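Local structure of inositol-1-monophosphatase (Nostoc sp., 5ZHH) at residues A[149-154]-A[179-184]; A[155-160]-A[204-209]; A[172-177]-A[258-263]; A[196-201]-A[221-226]; A[228-233]-A[243-248]. The protein probably hydrolyses inositol monophosphates to free inositol and phosphate in a metal-dependent reaction. One frame throughout, in Å; residues are numbered along the deposited sequence.

Contact 1: A[149-154]-A[179-184]; sequences SELSKS and THLTQG
Gln183 and Ser154 make the polar join between the loop 149-154 and the end of helix 172-181: Gln183 N gives its hydrogen to Ser154 O over 2.9 Å, with the donor almost in line with the carbonyl. Each side braces itself with its own bonds. On one, Glu150 O is gripped by two donors on opposite faces of its plane, Ser154 OG at 2.8 Å and Lys153 N, which closes the short 3-10 turn. On the other, Thr182, the first residue to leave the helix, forms an ST turn in which its OG1 accepts from Gly184 N at 3.0 Å; the same hydroxyl bonds back to Leu178 O. The amide of Gln183 sits beside the Lys153 peptide, and its OE1 accepts from His97 NE2 of the second subunit. Two CA-H...O contacts add to this, Thr182 CA lying 3.4 Å from Leu151 O and Ser152 CA equally far from Leu181 O. The rest is packing. With OG1 held in its turn (chi1 69°), Thr182 CG2 crosses the Leu151 side chain, 4.0 Å from Leu151 CG. Gln183 CG lies 3.3 Å from Ser152 O, and Leu151 and Leu181 both rest on Ala259. One backbone bond thus crosses the contact, the hydroxyls of Ser154 and Thr182 hold the turn on each side, and the glutamine carboxamide serves the subunit interface.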
# COMPACT_ATOMS: atom_id res chain seq x y z
N SER A 149 15.92 18.27 -22.22
CA SER A 149 17.13 18.85 -22.76
C SER A 149 17.21 20.37 -22.65
O SER A 149 18.30 20.92 -22.81
CB SER A 149 17.31 18.44 -24.24
OG SER A 149 16.19 18.81 -25.03
N GLU A 150 16.09 21.06 -22.43
CA GLU A 150 16.06 22.51 -22.32
C GLU A 150 15.86 22.91 -20.87
O GLU A 150 14.97 22.39 -20.18
CB GLU A 150 14.93 23.10 -23.17
CG GLU A 150 15.05 22.78 -24.65
CD GLU A 150 13.84 23.25 -25.42
OE1 GLU A 150 13.42 24.41 -25.22
OE2 GLU A 150 13.28 22.45 -26.20
N LEU A 151 16.67 23.87 -20.41
CA LEU A 151 16.54 24.35 -19.04
C LEU A 151 15.17 24.96 -18.79
O LEU A 151 14.57 24.75 -17.73
CB LEU A 151 17.66 25.35 -18.73
CG LEU A 151 18.14 25.53 -17.29
CD1 LEU A 151 18.39 24.19 -16.62
CD2 LEU A 151 19.41 26.38 -17.29
N SER A 152 14.64 25.71 -19.77
CA SER A 152 13.32 26.32 -19.63
C SER A 152 12.20 25.29 -19.46
O SER A 152 11.11 25.65 -19.00
CB SER A 152 13.01 27.20 -20.84
OG SER A 152 12.85 26.43 -22.01
N LYS A 153 12.43 24.03 -19.82
CA LYS A 153 11.41 23.00 -19.68
C LYS A 153 11.71 22.06 -18.52
O LYS A 153 11.06 21.02 -18.39
CB LYS A 153 11.25 22.21 -20.98
CG LYS A 153 10.81 23.08 -22.15
CD LYS A 153 10.91 22.33 -23.47
CE LYS A 153 10.49 23.21 -24.62
NZ LYS A 153 9.14 23.79 -24.40
N SER A 154 12.68 22.40 -17.68
CA SER A 154 13.17 21.51 -16.64
C SER A 154 12.49 21.79 -15.31
O SER A 154 12.00 22.89 -15.05
CB SER A 154 14.68 21.65 -16.49
OG SER A 154 15.37 21.23 -17.66
N THR A 179 15.06 29.48 -10.50
CA THR A 179 13.61 29.56 -10.45
C THR A 179 13.09 30.42 -11.60
O THR A 179 12.02 30.23 -12.08
CB THR A 179 13.08 30.02 -9.09
OG1 THR A 179 13.47 29.10 -8.09
CG2 THR A 179 11.62 30.11 -9.06
N HIS A 180 13.90 31.37 -12.03
CA HIS A 180 13.55 32.21 -13.16
C HIS A 180 13.76 31.53 -14.49
O HIS A 180 13.03 31.73 -15.37
CB HIS A 180 14.39 33.45 -13.15
CG HIS A 180 13.63 34.68 -12.82
ND1 HIS A 180 13.85 35.88 -13.44
CD2 HIS A 180 12.68 34.90 -11.90
CE1 HIS A 180 13.05 36.79 -12.94
NE2 HIS A 180 12.32 36.21 -12.01
N LEU A 181 14.78 30.71 -14.59
CA LEU A 181 15.12 30.02 -15.82
C LEU A 181 14.47 28.66 -16.07
O LEU A 181 14.65 28.12 -17.11
CB LEU A 181 16.60 29.80 -15.87
CG LEU A 181 17.45 31.02 -15.85
CD1 LEU A 181 18.86 30.57 -15.78
CD2 LEU A 181 17.19 31.72 -17.15
N THR A 182 13.76 28.10 -15.13
CA THR A 182 13.16 26.82 -15.36
C THR A 182 11.69 26.83 -15.06
O THR A 182 11.16 27.84 -14.81
CB THR A 182 13.78 25.76 -14.45
OG1 THR A 182 13.40 26.00 -13.11
CG2 THR A 182 15.27 25.72 -14.57
N GLN A 183 11.07 25.67 -15.08
CA GLN A 183 9.67 25.54 -14.73
C GLN A 183 9.46 25.57 -13.21
O GLN A 183 8.39 25.64 -12.77
CB GLN A 183 9.05 24.29 -15.30
CG GLN A 183 9.00 24.28 -16.79
CD GLN A 183 8.36 23.03 -17.32
OE1 GLN A 183 8.24 22.07 -16.64
NE2 GLN A 183 7.95 23.07 -18.53
N GLY A 184 10.52 25.48 -12.44
CA GLY A 184 10.40 25.55 -11.00
C GLY A 184 11.53 24.81 -10.33
O GLY A 184 12.15 23.90 -10.88

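Contact 2: A[155-160]-A[204-209]; sequences LLVTGF and DGYWER
Two neighbouring parallel strands of the five-stranded mixed sheet, 156-158 and 205-208, meet here, their short axes 20° apart. Leu155 starts the pairing with a two-point grip on Asp204: Asp204 N donates to Leu155 O, and Leu155 N donates at 2.8 Å to Asp204 OD2, which it meets on the anti side of the carboxylate. The other oxygen, OD1, is held by Ser146 and Thr148. Val157 then gives the parallel register opposite Tyr206, its N bonding to Gly205 O at 3.1 Å and its O receiving a weak bond from Trp207 N. Helix 172-181 covers the face of this alpha/beta sheet that carries Leu156, Thr158 and Trp207, and helix 191-199 the face with Val157 and Tyr206. On the first, Thr158 CB lies over the indole in a CH-pi contact, 3.6 Å from the centroid of the Trp207 six-membered ring and 6° off its normal. Thr158 OG1, which chi1 -167° sets opposite the backbone N, donates to Trp207 O at 2.6 Å. Indole NE1 donates to Asn171, and Leu156 CD1 touches Trp207 CZ3 at 3.9 Å. Losing the indole to an alanine here would probably leave Thr158 CB and Leu156 CD1 facing a gap and deprive Asn171 OD1 of its donor. Beyond, Glu208 OE2 packs 3.2 Å from Gly159 CA while Glu208 OE1 accepts from Tyr206 OH at 2.5 Å, and a water joins Gly159 O to Arg209 N.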
# COMPACT_ATOMS: atom_id res chain seq x y z
N LEU A 155 12.48 20.77 -14.46
CA LEU A 155 12.09 20.88 -13.07
C LEU A 155 13.30 20.49 -12.24
O LEU A 155 13.87 19.41 -12.45
CB LEU A 155 10.90 19.97 -12.74
CG LEU A 155 10.34 20.06 -11.32
CD1 LEU A 155 9.74 21.43 -11.05
CD2 LEU A 155 9.30 18.96 -11.07
N LEU A 156 13.71 21.36 -11.34
CA LEU A 156 14.91 21.14 -10.55
C LEU A 156 14.56 21.06 -9.07
O LEU A 156 13.42 21.27 -8.66
CB LEU A 156 15.93 22.27 -10.79
CG LEU A 156 16.29 22.57 -12.24
CD1 LEU A 156 17.31 23.72 -12.28
CD2 LEU A 156 16.81 21.36 -12.97
N VAL A 157 15.58 20.74 -8.26
CA VAL A 157 15.43 20.71 -6.81
C VAL A 157 16.77 21.11 -6.20
O VAL A 157 17.83 20.87 -6.78
CB VAL A 157 14.95 19.31 -6.32
CG1 VAL A 157 15.92 18.22 -6.75
CG2 VAL A 157 14.72 19.29 -4.80
N THR A 158 16.72 21.74 -5.03
CA THR A 158 17.93 22.15 -4.34
C THR A 158 17.64 22.18 -2.84
O THR A 158 16.54 21.84 -2.39
CB THR A 158 18.44 23.53 -4.84
OG1 THR A 158 19.77 23.74 -4.35
CG2 THR A 158 17.55 24.67 -4.36
N GLY A 159 18.67 22.51 -2.07
CA GLY A 159 18.55 22.60 -0.63
C GLY A 159 19.40 23.73 -0.09
O GLY A 159 20.13 24.38 -0.83
N PHE A 160 19.31 23.93 1.22
CA PHE A 160 19.98 25.05 1.88
C PHE A 160 20.60 24.53 3.17
O PHE A 160 19.96 23.78 3.92
CB PHE A 160 18.99 26.19 2.12
CG PHE A 160 18.32 26.64 0.86
CD1 PHE A 160 18.93 27.58 0.03
CD2 PHE A 160 17.12 26.08 0.45
CE1 PHE A 160 18.33 27.97 -1.16
CE2 PHE A 160 16.51 26.46 -0.74
CZ PHE A 160 17.12 27.41 -1.54
N ASP A 204 14.73 16.89 -13.26
CA ASP A 204 15.76 16.82 -14.28
C ASP A 204 17.14 17.12 -13.74
O ASP A 204 18.13 16.79 -14.40
CB ASP A 204 15.43 17.79 -15.42
CG ASP A 204 14.04 17.55 -15.98
OD1 ASP A 204 13.75 16.40 -16.41
OD2 ASP A 204 13.23 18.49 -15.96
N GLY A 205 17.25 17.69 -12.55
CA GLY A 205 18.54 18.07 -12.03
C GLY A 205 18.43 18.56 -10.60
O GLY A 205 17.37 18.97 -10.14
N TYR A 206 19.57 18.51 -9.92
CA TYR A 206 19.67 18.80 -8.50
C TYR A 206 21.05 19.39 -8.26
O TYR A 206 22.03 18.96 -8.86
CB TYR A 206 19.45 17.52 -7.67
CG TYR A 206 20.05 17.52 -6.28
CD1 TYR A 206 19.56 18.35 -5.28
CD2 TYR A 206 21.13 16.69 -5.97
CE1 TYR A 206 20.12 18.35 -4.00
CE2 TYR A 206 21.70 16.68 -4.71
CZ TYR A 206 21.19 17.51 -3.73
OH TYR A 206 21.76 17.51 -2.48
N TRP A 207 21.12 20.43 -7.43
CA TRP A 207 22.40 20.98 -7.00
C TRP A 207 22.29 21.39 -5.54
O TRP A 207 21.20 21.75 -5.07
CB TRP A 207 22.86 22.16 -7.87
CG TRP A 207 22.27 23.47 -7.45
CD1 TRP A 207 22.85 24.42 -6.65
CD2 TRP A 207 20.98 23.98 -7.81
NE1 TRP A 207 22.00 25.49 -6.50
CE2 TRP A 207 20.85 25.25 -7.20
CE3 TRP A 207 19.93 23.50 -8.60
CZ2 TRP A 207 19.70 26.03 -7.34
CZ3 TRP A 207 18.79 24.27 -8.73
CH2 TRP A 207 18.69 25.53 -8.10
N GLU A 208 23.41 21.34 -4.82
CA GLU A 208 23.39 21.74 -3.42
C GLU A 208 24.81 21.95 -2.93
O GLU A 208 25.75 21.32 -3.43
CB GLU A 208 22.66 20.69 -2.56
CG GLU A 208 22.38 21.20 -1.15
CD GLU A 208 21.35 20.38 -0.40
OE1 GLU A 208 20.94 19.29 -0.87
OE2 GLU A 208 20.93 20.85 0.68
N ARG A 209 24.96 22.84 -1.96
CA ARG A 209 26.21 23.02 -1.23
C ARG A 209 26.00 22.63 0.23
O ARG A 209 24.87 22.54 0.71
CB ARG A 209 26.72 24.46 -1.32
CG ARG A 209 25.83 25.48 -0.64
CD ARG A 209 26.56 26.81 -0.42
NE ARG A 209 27.64 26.71 0.56
CZ ARG A 209 27.47 26.78 1.87
NH1 ARG A 209 26.26 26.96 2.39
NH2 ARG A 209 28.52 26.68 2.68
O HOH W 1 22.84 24.49 -0.45

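Contact 3: A[172-177]-A[258-263]; sequences YAEFCH and RALMQV
The backbones of helix 172-181 and the chain just past helix 253-261 come closest at Glu174 CA and Val263 CA, 6.0 Å apart. Val263 reaches the first helix with both methyls: CG1, anti to the backbone N (chi1 176°), lies 3.6 Å from Ala173 CB, and CG2 meets Glu174 CG at 3.7 Å. The glutamate chain bends at chi2 (79°) and crosses both Val263 and Leu260 at about a right angle, Glu174 CG lying 3.8 Å from Leu260 CD2. Its carboxylate is tied across by a water that donates to Glu174 OE2 at 2.7 Å and to Leu260 O. His177 turns its edge to the last turn of the other helix; Ala259 O lies near the ring plane, 3.3 Å from His177 CD2. A second water lies in that plane, 3.2 Å from His177 NE2, and donates to Gln262 OE1. Around the helix, Phe175 stacks on Phe175 of the second subunit, while Leu260 and Glu174 rest on Trp207. Direct contact is therefore mainly apolar, with the imidazole edge against a carbonyl, and waters link the polar groups, as suits a helix junction partly open to solvent.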
# COMPACT_ATOMS: atom_id res chain seq x y z
N TYR A 172 20.90 31.12 -1.97
CA TYR A 172 19.67 31.84 -2.31
C TYR A 172 19.74 32.42 -3.71
O TYR A 172 18.76 32.36 -4.47
CB TYR A 172 19.39 32.96 -1.32
CG TYR A 172 19.12 32.52 0.09
CD1 TYR A 172 18.85 31.19 0.39
CD2 TYR A 172 19.11 33.44 1.13
CE1 TYR A 172 18.60 30.79 1.68
CE2 TYR A 172 18.85 33.05 2.42
CZ TYR A 172 18.60 31.72 2.69
OH TYR A 172 18.34 31.31 3.97
N ALA A 173 20.88 33.02 -4.07
CA ALA A 173 21.03 33.59 -5.40
C ALA A 173 20.84 32.53 -6.48
O ALA A 173 20.17 32.78 -7.49
CB ALA A 173 22.40 34.26 -5.54
N GLU A 174 21.43 31.34 -6.28
CA GLU A 174 21.22 30.24 -7.21
C GLU A 174 19.75 29.85 -7.30
O GLU A 174 19.22 29.63 -8.40
CB GLU A 174 22.06 29.03 -6.79
CG GLU A 174 23.56 29.13 -7.06
CD GLU A 174 24.34 29.96 -6.04
OE1 GLU A 174 23.73 30.52 -5.10
OE2 GLU A 174 25.58 30.07 -6.20
N PHE A 175 19.07 29.75 -6.15
CA PHE A 175 17.66 29.37 -6.15
C PHE A 175 16.82 30.36 -6.94
O PHE A 175 15.97 29.97 -7.75
CB PHE A 175 17.15 29.26 -4.71
CG PHE A 175 15.68 28.96 -4.62
CD1 PHE A 175 15.22 27.65 -4.67
CD2 PHE A 175 14.75 29.99 -4.48
CE1 PHE A 175 13.87 27.37 -4.58
CE2 PHE A 175 13.40 29.71 -4.39
CZ PHE A 175 12.96 28.39 -4.44
N CYS A 176 17.05 31.66 -6.73
CA CYS A 176 16.29 32.66 -7.47
C CYS A 176 16.62 32.61 -8.96
O CYS A 176 15.71 32.66 -9.80
CB CYS A 176 16.58 34.06 -6.91
SG CYS A 176 16.10 34.26 -5.18
N HIS A 177 17.90 32.49 -9.30
CA HIS A 177 18.32 32.44 -10.70
C HIS A 177 17.68 31.25 -11.42
O HIS A 177 17.10 31.40 -12.51
CB HIS A 177 19.85 32.38 -10.76
CG HIS A 177 20.43 32.49 -12.14
ND1 HIS A 177 19.99 33.40 -13.07
CD2 HIS A 177 21.45 31.81 -12.73
CE1 HIS A 177 20.69 33.28 -14.18
NE2 HIS A 177 21.59 32.32 -14.00
N ARG A 258 26.32 25.97 -16.69
CA ARG A 258 26.51 27.34 -17.15
C ARG A 258 25.72 28.33 -16.29
O ARG A 258 26.24 29.37 -15.88
CB ARG A 258 26.09 27.48 -18.62
CG ARG A 258 26.11 28.94 -19.09
CD ARG A 258 25.73 29.13 -20.56
NE ARG A 258 24.30 29.04 -20.82
CZ ARG A 258 23.46 30.07 -20.77
NH1 ARG A 258 23.90 31.27 -20.43
NH2 ARG A 258 22.17 29.88 -21.03
N ALA A 259 24.46 28.01 -15.99
CA ALA A 259 23.66 28.88 -15.15
C ALA A 259 24.29 29.06 -13.77
O ALA A 259 24.32 30.17 -13.23
CB ALA A 259 22.24 28.34 -15.02
N LEU A 260 24.84 27.98 -13.21
CA LEU A 260 25.51 28.06 -11.92
C LEU A 260 26.79 28.90 -11.99
O LEU A 260 27.19 29.50 -10.99
CB LEU A 260 25.80 26.65 -11.39
CG LEU A 260 24.53 25.88 -11.00
CD1 LEU A 260 24.82 24.41 -10.65
CD2 LEU A 260 23.81 26.57 -9.85
N MET A 261 27.46 28.91 -13.15
CA MET A 261 28.65 29.74 -13.34
C MET A 261 28.33 31.20 -13.59
O MET A 261 29.25 32.02 -13.67
CB MET A 261 29.49 29.22 -14.52
CG MET A 261 30.08 27.82 -14.33
SD MET A 261 31.16 27.72 -12.89
CE MET A 261 30.04 27.14 -11.61
N GLN A 262 27.06 31.54 -13.77
CA GLN A 262 26.65 32.88 -14.15
C GLN A 262 25.54 33.38 -13.23
O GLN A 262 24.59 34.02 -13.67
CB GLN A 262 26.20 32.91 -15.61
CG GLN A 262 27.26 32.40 -16.59
CD GLN A 262 26.77 32.35 -18.01
OE1 GLN A 262 25.56 32.27 -18.26
NE2 GLN A 262 27.69 32.38 -18.97
N VAL A 263 25.65 33.08 -11.94
CA VAL A 263 24.61 33.44 -10.99
C VAL A 263 24.74 34.91 -10.62
O VAL A 263 25.79 35.32 -10.09
CB VAL A 263 24.68 32.55 -9.73
CG1 VAL A 263 23.65 32.99 -8.71
CG2 VAL A 263 24.47 31.09 -10.12
O HOH W 2 27.04 28.82 -8.15
O HOH W 3 22.95 32.17 -16.92

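Contact 4: A[196-201]-A[221-226]; sequences AHVACG and ILLEEA
Ala199 meets Leu222 and Leu223 where the ends of helices 191-199 and 213-225 come side by side, and the side-chain contacts are all apolar. The tight part centres on Ala199, where Ala199 CA lies 4.4 Å from Leu223 CA, an approach consistent with the small side chain of this alanine. Ala199 CB points at the other helix and touches Leu222 CD2 at 3.7 Å; the same leucine methyl continues to Ala196, 3.8 Å from Ala196 CA. Leu223 CD1 lies alongside the backbone, 3.7 Å from Ala199 CA, and the leucine crosses Val198 obliquely, its CD1 meeting Val198 CG1 at 3.6 Å. That branch of the valine is anti to the backbone N (chi1 -172°), which carries CG1 toward the leucine and leaves CG2 to pack on Tyr206 of strand 205-208. One turn further, Ala226 CB sits against the carbonyl of Ala199, 3.2 Å from Ala199 O. Away from this seam the contact thins out. His197 and Cys200 point off the far side of their helix, Cys200 against Phe128 and Ile143, and Glu224 faces solvent. Glu225 takes no part; its carboxylate accepts from the backbone N atoms of Gly133 and Gly135. Leu222 and Ala226 in turn lie on Ala136 of strand 135-138. Since the side chains that mesh between the helices are apolar, with one methyl against a carbonyl, the alignment rests on shape.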
# COMPACT_ATOMS: atom_id res chain seq x y z
N ALA A 196 17.60 10.45 -5.73
CA ALA A 196 16.72 9.38 -6.21
C ALA A 196 15.67 9.91 -7.18
O ALA A 196 15.29 9.20 -8.12
CB ALA A 196 16.06 8.68 -5.02
N HIS A 197 15.19 11.14 -6.96
CA HIS A 197 14.20 11.71 -7.88
C HIS A 197 14.82 12.09 -9.22
O HIS A 197 14.14 12.03 -10.25
CB HIS A 197 13.54 12.93 -7.25
CG HIS A 197 12.62 12.60 -6.12
ND1 HIS A 197 12.41 11.31 -5.67
CD2 HIS A 197 11.85 13.40 -5.34
CE1 HIS A 197 11.56 11.33 -4.66
NE2 HIS A 197 11.20 12.59 -4.44
N VAL A 198 16.09 12.52 -9.24
CA VAL A 198 16.76 12.67 -10.53
C VAL A 198 16.90 11.30 -11.19
O VAL A 198 16.70 11.15 -12.41
CB VAL A 198 18.12 13.37 -10.39
CG1 VAL A 198 18.70 13.70 -11.77
CG2 VAL A 198 17.99 14.65 -9.58
N ALA A 199 17.25 10.29 -10.40
CA ALA A 199 17.52 8.96 -10.96
C ALA A 199 16.31 8.38 -11.68
O ALA A 199 16.46 7.70 -12.71
CB ALA A 199 18.00 8.02 -9.86
N CYS A 200 15.10 8.61 -11.17
CA CYS A 200 13.92 8.05 -11.80
C CYS A 200 13.16 9.05 -12.67
O CYS A 200 12.07 8.73 -13.15
CB CYS A 200 12.99 7.44 -10.75
SG CYS A 200 12.31 8.58 -9.54
N GLY A 201 13.72 10.24 -12.89
CA GLY A 201 13.17 11.19 -13.84
C GLY A 201 12.09 12.11 -13.31
O GLY A 201 11.51 12.87 -14.09
N ILE A 221 25.75 6.89 -7.22
CA ILE A 221 25.86 5.71 -8.08
C ILE A 221 24.50 5.32 -8.64
O ILE A 221 24.39 4.91 -9.80
CB ILE A 221 26.53 4.54 -7.32
CG1 ILE A 221 26.68 3.32 -8.25
CG2 ILE A 221 25.75 4.13 -6.08
CD1 ILE A 221 27.54 3.59 -9.49
N LEU A 222 23.44 5.48 -7.84
CA LEU A 222 22.08 5.27 -8.34
C LEU A 222 21.81 6.12 -9.57
O LEU A 222 21.33 5.62 -10.60
CB LEU A 222 21.07 5.61 -7.25
CG LEU A 222 19.60 5.40 -7.63
CD1 LEU A 222 19.28 3.90 -7.62
CD2 LEU A 222 18.67 6.16 -6.70
N LEU A 223 22.14 7.41 -9.49
CA LEU A 223 21.86 8.31 -10.60
C LEU A 223 22.72 7.96 -11.81
O LEU A 223 22.23 7.94 -12.94
CB LEU A 223 22.11 9.76 -10.17
CG LEU A 223 22.01 10.82 -11.26
CD1 LEU A 223 20.66 10.73 -11.93
CD2 LEU A 223 22.20 12.21 -10.66
N GLU A 224 24.00 7.65 -11.58
CA GLU A 224 24.87 7.29 -12.70
C GLU A 224 24.39 6.01 -13.39
O GLU A 224 24.37 5.94 -14.62
CB GLU A 224 26.31 7.14 -12.21
CG GLU A 224 26.93 8.48 -11.80
CD GLU A 224 28.35 8.32 -11.27
OE1 GLU A 224 29.15 9.25 -11.44
OE2 GLU A 224 28.66 7.25 -10.70
N GLU A 225 23.99 5.00 -12.61
CA GLU A 225 23.46 3.78 -13.20
C GLU A 225 22.17 4.04 -13.96
O GLU A 225 21.86 3.34 -14.93
CB GLU A 225 23.26 2.71 -12.12
CG GLU A 225 24.54 1.99 -11.72
CD GLU A 225 25.17 1.24 -12.89
OE1 GLU A 225 24.49 0.39 -13.49
OE2 GLU A 225 26.35 1.52 -13.20
N ALA A 226 21.38 5.02 -13.52
CA ALA A 226 20.15 5.39 -14.19
C ALA A 226 20.39 6.22 -15.46
O ALA A 226 19.42 6.57 -16.14
CB ALA A 226 19.24 6.18 -13.24

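Contact 5: A[228-233]-A[243-248]; sequences GKVTAY and GRILAT
Lys229 and Thr248 form one hydrogen-bonded pair of this antiparallel ladder, each N donating to the other's O at 2.9 Å; Thr231 and Leu246 form the second, with Leu246 N to Thr231 O at 2.8 Å. Between them the non-hydrogen-bonded pair Val230 and Ala247 draws the CA atoms together, and CA-H...O contacts fill in, such as Val230 CA 3.2 Å from Leu246 O. Val230 CG1 meets Ile245 CD1 at 3.7 Å. On the other face Thr231 and Leu246 lie side by side; Thr231 OG1 donates in the carbonyl plane to Ala232 O at 2.7 Å and also bonds His253. Past the strand Tyr233 swings back, CG anti to its carbonyl carbon (chi1 -76°), and Ile245 O lies at the ring edge, near its plane, 3.4 Å from Tyr233 CE1. Arg244 NH1 comes 3.2 Å from Tyr233 CE2, the guanidinium turned 63° from the ring, while NH2 makes a salt bridge with Asp169. Shrinking Tyr233 to a serine is likely to open a gap beside Ile245 O and leave Arg244 NH1 without the ring it lies against. Helix 213-225 packs on Val230 and Ala247, helix 253-261 on Leu246 and Tyr233; strand 205-208 continues the sheet beyond Ile245.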
# COMPACT_ATOMS: atom_id res chain seq x y z
N GLY A 228 22.37 9.20 -15.51
CA GLY A 228 22.61 10.60 -15.22
C GLY A 228 24.08 10.93 -15.06
O GLY A 228 24.97 10.11 -15.32
N LYS A 229 24.34 12.17 -14.61
CA LYS A 229 25.69 12.70 -14.52
C LYS A 229 25.85 13.53 -13.25
O LYS A 229 24.96 14.32 -12.90
CB LYS A 229 26.01 13.56 -15.75
CG LYS A 229 27.43 14.05 -15.84
CD LYS A 229 27.69 14.72 -17.19
CE LYS A 229 29.05 15.39 -17.22
NZ LYS A 229 29.40 15.89 -18.58
N VAL A 230 26.98 13.36 -12.57
CA VAL A 230 27.26 14.03 -11.29
C VAL A 230 28.65 14.64 -11.34
O VAL A 230 29.64 13.93 -11.57
CB VAL A 230 27.15 13.06 -10.10
CG1 VAL A 230 27.36 13.81 -8.80
CG2 VAL A 230 25.81 12.36 -10.10
N THR A 231 28.73 15.96 -11.13
CA THR A 231 30.00 16.70 -11.17
C THR A 231 29.98 17.80 -10.11
O THR A 231 29.01 17.97 -9.37
CB THR A 231 30.23 17.34 -12.54
OG1 THR A 231 29.23 18.34 -12.76
CG2 THR A 231 30.16 16.31 -13.66
N ALA A 232 31.06 18.58 -10.08
CA ALA A 232 31.04 19.87 -9.39
C ALA A 232 30.19 20.86 -10.18
O ALA A 232 29.71 20.58 -11.29
CB ALA A 232 32.46 20.41 -9.22
N TYR A 233 29.98 22.05 -9.60
CA TYR A 233 29.15 23.05 -10.26
C TYR A 233 29.69 23.40 -11.65
O TYR A 233 28.92 23.61 -12.59
CB TYR A 233 29.05 24.32 -9.41
CG TYR A 233 28.13 24.27 -8.20
CD1 TYR A 233 27.72 23.07 -7.62
CD2 TYR A 233 27.68 25.46 -7.63
CE1 TYR A 233 26.87 23.06 -6.50
CE2 TYR A 233 26.86 25.46 -6.53
CZ TYR A 233 26.46 24.27 -5.96
OH TYR A 233 25.63 24.32 -4.85
N GLY A 243 31.65 19.51 -0.40
CA GLY A 243 30.26 19.67 -0.02
C GLY A 243 29.35 20.18 -1.12
O GLY A 243 28.17 20.46 -0.84
N ARG A 244 29.82 20.27 -2.36
CA ARG A 244 29.03 20.76 -3.47
C ARG A 244 28.81 19.64 -4.48
O ARG A 244 29.71 18.83 -4.73
CB ARG A 244 29.68 21.96 -4.16
CG ARG A 244 29.98 23.10 -3.22
CD ARG A 244 30.68 24.27 -3.88
NE ARG A 244 30.46 25.48 -3.10
CZ ARG A 244 29.75 26.53 -3.50
NH1 ARG A 244 29.22 26.55 -4.71
NH2 ARG A 244 29.60 27.57 -2.69
N ILE A 245 27.61 19.61 -5.05
CA ILE A 245 27.23 18.55 -5.98
C ILE A 245 26.31 19.14 -7.04
O ILE A 245 25.44 19.97 -6.74
CB ILE A 245 26.58 17.36 -5.24
CG1 ILE A 245 26.20 16.27 -6.24
CG2 ILE A 245 25.36 17.84 -4.45
CD1 ILE A 245 25.84 14.92 -5.60
N LEU A 246 26.52 18.72 -8.29
CA LEU A 246 25.62 19.01 -9.40
C LEU A 246 25.24 17.68 -10.03
O LEU A 246 26.12 16.96 -10.51
CB LEU A 246 26.29 19.92 -10.44
CG LEU A 246 25.56 20.09 -11.77
CD1 LEU A 246 24.19 20.72 -11.54
CD2 LEU A 246 26.39 20.94 -12.73
N ALA A 247 23.95 17.36 -10.03
CA ALA A 247 23.49 16.02 -10.40
C ALA A 247 22.27 16.13 -11.30
O ALA A 247 21.24 16.66 -10.88
CB ALA A 247 23.16 15.20 -9.15
N THR A 248 22.38 15.65 -12.54
CA THR A 248 21.33 15.87 -13.54
C THR A 248 21.10 14.62 -14.36
O THR A 248 21.82 13.62 -14.24
CB THR A 248 21.68 17.03 -14.48
OG1 THR A 248 22.69 16.60 -15.40
CG2 THR A 248 22.16 18.26 -13.71

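Contacts 2, 4 and 5 are buried, whereas contacts 1 and 3 lie toward the surface, their centres about 22 and 21 Å from the chain's centre; contacts 1, 2 and 3 all touch the second subunit. Contacts 2 and 5 belong to one sheet, parallel in the first and antiparallel in the second, joined through Tyr206 N and Ala247 O; backbone bonds dominate both. Contact 4 lacks such bonds between its helices and presses apolar side chains against the sheet, as with Leu223 on Ala247. Contacts 1 and 3 share helix 172-181 and meet at Ala259, but a main-chain bond crosses the first and water bridges the second. Thr158 packs on Phe175, linking contacts 2 and 3.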